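Local coordinates for protein papain inhibitor (Streptomyces mobaraensis, PDB 5NTB) that is produced under heat stress, inhibits the cysteine proteases papain and bromelain and the serine protease trypsin, and serves transglutaminase as a glutamine and lysine donor substrate, at residues 20-25 and 40-45; 73-78 and 82-87. All blocks are in the same frame, centred on the assembly; numbering follows the deposited sequence.

Contact 1 of 2, residues 20-25 and 40-45; sequences YGACGT and AWWTTP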
loop_
_atom_site.group_PDB
_atom_site.type_symbol
_atom_site.label_atom_id
_atom_site.label_comp_id
_atom_site.label_asym_id
_atom_site.label_seq_id
_atom_site.Cartn_x
_atom_site.Cartn_y
_atom_site.Cartn_z
ATOM N N TYR A 20 11.868 6.847 7.172
ATOM C CA TYR A 20 10.556 7.352 7.553
ATOM C C TYR A 20 9.678 7.408 6.314
ATOM O O TYR A 20 10.108 7.913 5.273
ATOM C CB TYR A 20 10.649 8.748 8.180
ATOM C CG TYR A 20 11.436 8.798 9.462
ATOM C CD1 TYR A 20 11.108 7.987 10.538
ATOM C CD2 TYR A 20 12.520 9.650 9.580
ATOM C CE1 TYR A 20 11.850 8.031 11.716
ATOM C CE2 TYR A 20 13.266 9.699 10.738
ATOM C CZ TYR A 20 12.926 8.894 11.799
ATOM O OH TYR A 20 13.672 8.961 12.954
ATOM N N GLY A 21 8.455 6.889 6.428
ATOM C CA GLY A 21 7.493 7.010 5.352
ATOM C C GLY A 21 6.808 8.369 5.355
ATOM O O GLY A 21 7.069 9.243 6.180
ATOM N N ALA A 22 5.915 8.550 4.389
ATOM C CA ALA A 22 5.204 9.817 4.270
ATOM C C ALA A 22 4.281 10.074 5.447
ATOM O O ALA A 22 3.855 11.220 5.654
ATOM C CB ALA A 22 4.399 9.845 2.973
ATOM N N CYS A 23 3.962 9.046 6.228
ATOM C CA CYS A 23 3.208 9.274 7.450
ATOM C C CYS A 23 4.094 9.777 8.579
ATOM O O CYS A 23 3.573 10.166 9.632
ATOM C CB CYS A 23 2.487 7.992 7.877
ATOM S SG CYS A 23 1.115 7.545 6.763
ATOM N N GLY A 24 5.412 9.802 8.379
ATOM C CA GLY A 24 6.299 10.294 9.415
ATOM C C GLY A 24 6.672 9.274 10.458
ATOM O O GLY A 24 7.140 9.650 11.540
ATOM N N THR A 25 6.472 7.995 10.182
ATOM C CA THR A 25 6.816 6.957 11.131
ATOM C C THR A 25 7.917 6.066 10.565
ATOM O O THR A 25 8.093 5.986 9.344
ATOM C CB THR A 25 5.591 6.102 11.481
ATOM O OG1 THR A 25 5.177 5.355 10.328
ATOM C CG2 THR A 25 4.443 6.982 11.950
ATOM N N ALA A 40 -2.675 10.117 -5.620
ATOM C CA ALA A 40 -3.992 10.678 -5.912
ATOM C C ALA A 40 -4.969 10.552 -4.747
ATOM O O ALA A 40 -5.993 11.248 -4.734
ATOM C CB ALA A 40 -4.578 10.017 -7.157
ATOM N N TRP A 41 -4.666 9.720 -3.751
ATOM C CA TRP A 41 -5.535 9.558 -2.597
ATOM C C TRP A 41 -5.175 10.475 -1.442
ATOM O O TRP A 41 -5.945 10.554 -0.481
ATOM C CB TRP A 41 -5.492 8.111 -2.110
ATOM C CG TRP A 41 -5.951 7.148 -3.154
ATOM C CD1 TRP A 41 -5.174 6.367 -3.963
ATOM C CD2 TRP A 41 -7.311 6.875 -3.509
ATOM N NE1 TRP A 41 -5.975 5.626 -4.811
ATOM C CE2 TRP A 41 -7.289 5.926 -4.552
ATOM C CE3 TRP A 41 -8.546 7.356 -3.059
ATOM C CZ2 TRP A 41 -8.463 5.436 -5.138
ATOM C CZ3 TRP A 41 -9.702 6.860 -3.637
ATOM C CH2 TRP A 41 -9.652 5.914 -4.662
ATOM N N TRP A 42 -4.030 11.153 -1.509
ATOM C CA TRP A 42 -3.578 12.005 -0.421
ATOM C C TRP A 42 -4.216 13.383 -0.549
ATOM O O TRP A 42 -4.379 13.905 -1.657
ATOM C CB TRP A 42 -2.048 12.088 -0.421
ATOM C CG TRP A 42 -1.446 10.733 -0.103
ATOM C CD1 TRP A 42 -1.459 9.617 -0.908
ATOM C CD2 TRP A 42 -0.805 10.331 1.122
ATOM N NE1 TRP A 42 -0.848 8.556 -0.264
ATOM C CE2 TRP A 42 -0.444 8.970 0.981
ATOM C CE3 TRP A 42 -0.491 10.992 2.322
ATOM C CZ2 TRP A 42 0.201 8.263 1.987
ATOM C CZ3 TRP A 42 0.157 10.284 3.319
ATOM C CH2 TRP A 42 0.490 8.925 3.146
ATOM N N THR A 43 -4.600 13.959 0.598
ATOM C CA THR A 43 -5.414 15.176 0.594
ATOM C C THR A 43 -4.820 16.315 1.402
ATOM O O THR A 43 -4.971 17.475 1.008
ATOM C CB THR A 43 -6.835 14.893 1.124
ATOM O OG1 THR A 43 -6.771 14.187 2.374
ATOM C CG2 THR A 43 -7.623 14.075 0.118
ATOM N N THR A 44 -4.175 16.026 2.522
ATOM C CA THR A 44 -3.737 17.133 3.353
ATOM C C THR A 44 -2.443 17.726 2.813
ATOM O O THR A 44 -1.614 17.019 2.239
ATOM C CB THR A 44 -3.537 16.679 4.796
ATOM O OG1 THR A 44 -2.614 15.585 4.826
ATOM C CG2 THR A 44 -4.855 16.232 5.398
ATOM N N PRO A 45 -2.236 19.034 2.986
ATOM C CA PRO A 45 -1.000 19.632 2.471
ATOM C C PRO A 45 0.233 19.153 3.214
ATOM O O PRO A 45 1.337 19.205 2.662
ATOM C CB PRO A 45 -1.236 21.141 2.643
ATOM C CG PRO A 45 -2.300 21.244 3.687
ATOM C CD PRO A 45 -3.146 20.021 3.587
#

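Contact 2 of 2, residues 73-78 and 82-87; sequences DKCPSC and HIDLSQ. With SO4 (sulfate ion), chain D.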
loop_
_atom_site.group_PDB
_atom_site.type_symbol
_atom_site.label_atom_id
_atom_site.label_comp_id
_atom_site.label_asym_id
_atom_site.label_seq_id
_atom_site.Cartn_x
_atom_site.Cartn_y
_atom_site.Cartn_z
ATOM N N ASP A 73 2.835 4.903 3.912
ATOM C CA ASP A 73 3.701 5.639 3.005
ATOM C C ASP A 73 2.891 6.047 1.786
ATOM O O ASP A 73 1.763 5.590 1.576
ATOM C CB ASP A 73 4.904 4.775 2.619
ATOM C CG ASP A 73 6.150 5.577 2.241
ATOM O OD1 ASP A 73 6.110 6.817 2.143
ATOM O OD2 ASP A 73 7.186 4.913 1.999
ATOM N N LYS A 74 3.496 6.922 0.991
ATOM C CA LYS A 74 2.925 7.466 -0.231
ATOM C C LYS A 74 3.772 7.006 -1.404
ATOM O O LYS A 74 4.999 6.974 -1.310
ATOM C CB LYS A 74 2.906 8.993 -0.163
ATOM C CG LYS A 74 2.379 9.733 -1.391
ATOM C CD LYS A 74 2.196 11.192 -0.998
ATOM C CE LYS A 74 2.085 12.134 -2.163
ATOM N NZ LYS A 74 2.099 13.519 -1.607
ATOM N N CYS A 75 3.119 6.652 -2.513
ATOM C CA CYS A 75 3.801 6.293 -3.752
ATOM C C CYS A 75 3.563 7.410 -4.758
ATOM O O CYS A 75 2.492 7.462 -5.387
ATOM C CB CYS A 75 3.270 4.959 -4.281
ATOM S SG CYS A 75 4.037 4.442 -5.824
ATOM N N PRO A 76 4.505 8.344 -4.930
ATOM C CA PRO A 76 4.256 9.467 -5.846
ATOM C C PRO A 76 4.143 9.056 -7.303
ATOM O O PRO A 76 3.472 9.752 -8.078
ATOM C CB PRO A 76 5.473 10.381 -5.625
ATOM C CG PRO A 76 6.035 9.969 -4.314
ATOM C CD PRO A 76 5.768 8.505 -4.192
ATOM N N SER A 77 4.772 7.964 -7.710
ATOM C CA SER A 77 4.775 7.577 -9.117
ATOM C C SER A 77 3.681 6.580 -9.464
ATOM O O SER A 77 3.562 6.188 -10.632
ATOM C CB SER A 77 6.135 6.989 -9.489
ATOM O OG SER A 77 6.413 5.854 -8.690
ATOM N N CYS A 78 2.891 6.153 -8.489
ATOM C CA CYS A 78 1.867 5.150 -8.734
ATOM C C CYS A 78 0.605 5.796 -9.269
ATOM O O CYS A 78 0.155 6.823 -8.759
ATOM C CB CYS A 78 1.504 4.409 -7.446
ATOM S SG CYS A 78 2.699 3.235 -6.803
ATOM N N HIS A 82 -2.635 1.507 -8.497
ATOM C CA HIS A 82 -1.363 0.806 -8.356
ATOM C C HIS A 82 -0.832 1.011 -6.941
ATOM O O HIS A 82 -0.473 2.129 -6.570
ATOM C CB HIS A 82 -0.394 1.330 -9.414
ATOM C CG HIS A 82 1.031 0.911 -9.229
ATOM N ND1 HIS A 82 2.052 1.447 -9.984
ATOM C CD2 HIS A 82 1.610 0.016 -8.395
ATOM C CE1 HIS A 82 3.201 0.914 -9.612
ATOM N NE2 HIS A 82 2.961 0.040 -8.649
ATOM N N ILE A 83 -0.772 -0.071 -6.149
ATOM C CA ILE A 83 -0.220 0.015 -4.800
ATOM C C ILE A 83 1.201 -0.515 -4.803
ATOM O O ILE A 83 1.546 -1.442 -5.540
ATOM C CB ILE A 83 -1.091 -0.728 -3.768
ATOM C CG1 ILE A 83 -1.212 -2.219 -4.103
ATOM C CG2 ILE A 83 -2.448 -0.073 -3.676
ATOM C CD1 ILE A 83 -1.989 -3.018 -3.043
ATOM N N ASP A 84 2.021 0.062 -3.939
ATOM C CA ASP A 84 3.418 -0.333 -3.772
ATOM C C ASP A 84 3.511 -0.958 -2.382
ATOM O O ASP A 84 3.594 -0.253 -1.369
ATOM C CB ASP A 84 4.332 0.881 -3.933
ATOM C CG ASP A 84 5.732 0.534 -4.435
ATOM O OD1 ASP A 84 5.997 -0.619 -4.807
ATOM O OD2 ASP A 84 6.574 1.454 -4.467
ATOM N N LEU A 85 3.450 -2.281 -2.328
ATOM C CA LEU A 85 3.541 -2.982 -1.061
ATOM C C LEU A 85 4.979 -3.019 -0.586
ATOM O O LEU A 85 5.915 -2.960 -1.379
ATOM C CB LEU A 85 3.026 -4.416 -1.203
ATOM C CG LEU A 85 1.520 -4.585 -1.314
ATOM C CD1 LEU A 85 1.239 -6.038 -1.669
ATOM C CD2 LEU A 85 0.832 -4.242 -0.012
ATOM N N SER A 86 5.159 -3.145 0.719
ATOM C CA SER A 86 6.482 -3.535 1.175
ATOM C C SER A 86 6.877 -4.867 0.541
ATOM O O SER A 86 6.031 -5.705 0.216
ATOM C CB SER A 86 6.510 -3.614 2.697
ATOM O OG SER A 86 5.678 -4.658 3.172
ATOM N N GLN A 87 8.182 -5.042 0.342
ATOM C CA GLN A 87 8.711 -6.327 -0.096
ATOM C C GLN A 87 8.186 -7.459 0.776
ATOM O O GLN A 87 7.778 -8.518 0.271
ATOM C CB GLN A 87 10.239 -6.275 -0.052
ATOM C CG GLN A 87 10.918 -7.495 -0.625
ATOM C CD GLN A 87 12.413 -7.459 -0.400
ATOM O OE1 GLN A 87 13.175 -7.561 -1.349
ATOM N NE2 GLN A 87 12.834 -7.285 0.842
HETATM S S SO4 D . 1.675 2.988 -13.212
HETATM O O1 SO4 D . 0.621 2.097 -13.697
HETATM O O2 SO4 D . 2.981 2.345 -13.351
HETATM O O3 SO4 D . 1.422 3.314 -11.803
HETATM O O4 SO4 D . 1.642 4.228 -13.989
#

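Contact 1 of 2, residues 20-25 and 40-45
A cysteine sulfur-aromatic contact, set at the rim of an indole ring, joins Cys-23 to Trp-42 at the protein surface, with Ala-22 as the second foothold. One ring atom, CH2 at the far corner of the six-membered ring, does the touching for Trp-42. Cys-23 SG lies 3.9 Å from Trp-42 CH2 and 5.2 Å from the centroid of the six-membered ring; the direction from centroid to sulfur is 77° off the ring normal, which places the sulfur at the edge, near the ring plane, and excludes a face-on approach. The methyl carbon Ala-22 CB reaches the same Trp-42 CH2 at 4.0 Å, coming in obliquely and roughly at right angles to the line from CH2 to the sulfur. The small buried surface, 102 Å² over both sides, agrees with a contact made by one corner.

Two features fix the footholds. Ala-22 and Cys-23 are the central residues of a type I turn closed by the hydrogen bond from Gly-24 N to Gly-21 O, 2.8 Å, and Gly-24 follows at a positive phi (84°), where a CB would collide with the carbonyl O of Cys-23. The sulfur itself is tied to Cys-53 by a disulfide. On the other side, Trp-42 has CG opposite its carbonyl carbon (chi1 -66°), which sends the ring toward the turn while NE1 donates to Ile-37 O and fixes the ring's rotation.

The contact thus bridges two loops: one between strands 8-18 and 26-28, the other between strands 35-38 and 57-62. Strand 65-75 lies beside both, with Lys-74 touching Ala-22 and Trp-42, while Asp-50 and Leu-52 pack on the indole from the second loop.

Contact 2 of 2, residues 73-78 and 82-87
His-82 presents a ring face to Cys-78 SG, which stands 3.5 Å from the ring centroid and 2° off its normal, centred over the imidazole. The first torsion (chi1 168°) turns CG away from the backbone N and sets the ring under the Cys-75 to Cys-78 disulfide; Cys-78 CB, over the same face, adds a CH-pi contact. At the ring edge, in plane, His-82 ND1 donates to sulfate O3 at 2.7 Å, nearly straight (168°), and NE2 is hydrogen-bonded to Thr-13 OG1. With an alanine in its place, the disulfide is likely to lose the ring under its sulfur and the sulfate its imidazole donor, leaving those of Lys-11 NZ and Asp-79 N.

Ile-83 has its CB turned away from segment 73-78, its side chain touching Ile-104 and Trp-106. Strand 82-86 pairs parallel with strand 8-18 and antiparallel with strand 35-38, which also pairs with strand 65-75, consistent with the double-psi beta-barrel family. Asp-84 turns back toward the disulfide: its CB lies 4.0 Å from Cys-75 SG and 4.1 Å from Cys-78 SG, while OD1 is hydrogen-bonded to Thr-13 OG1. Ser-86 is the N-cap of helix 87-90, its OG bonded to Ala-89 N.

Contacts 1 and 2 follow one another along the chain, and their centres lie 11 Å apart, yet they meet directly at the start of segment 73-78. Ala-22 N approaches Asp-73 OD1 to 2.8 Å, a probable hydrogen bond that ties the turn of contact 1 to the strand of contact 2. Beside it the indole rests on the same strand: Trp-42 CZ2 is 3.1 Å from Asp-73 O and 3.5 Å from Lys-74 CB. The sulfate, probably from the crystallisation liquor, belongs to contact 2 alone. Contact 2 holds a whole disulfide, contact 1 only one half of another.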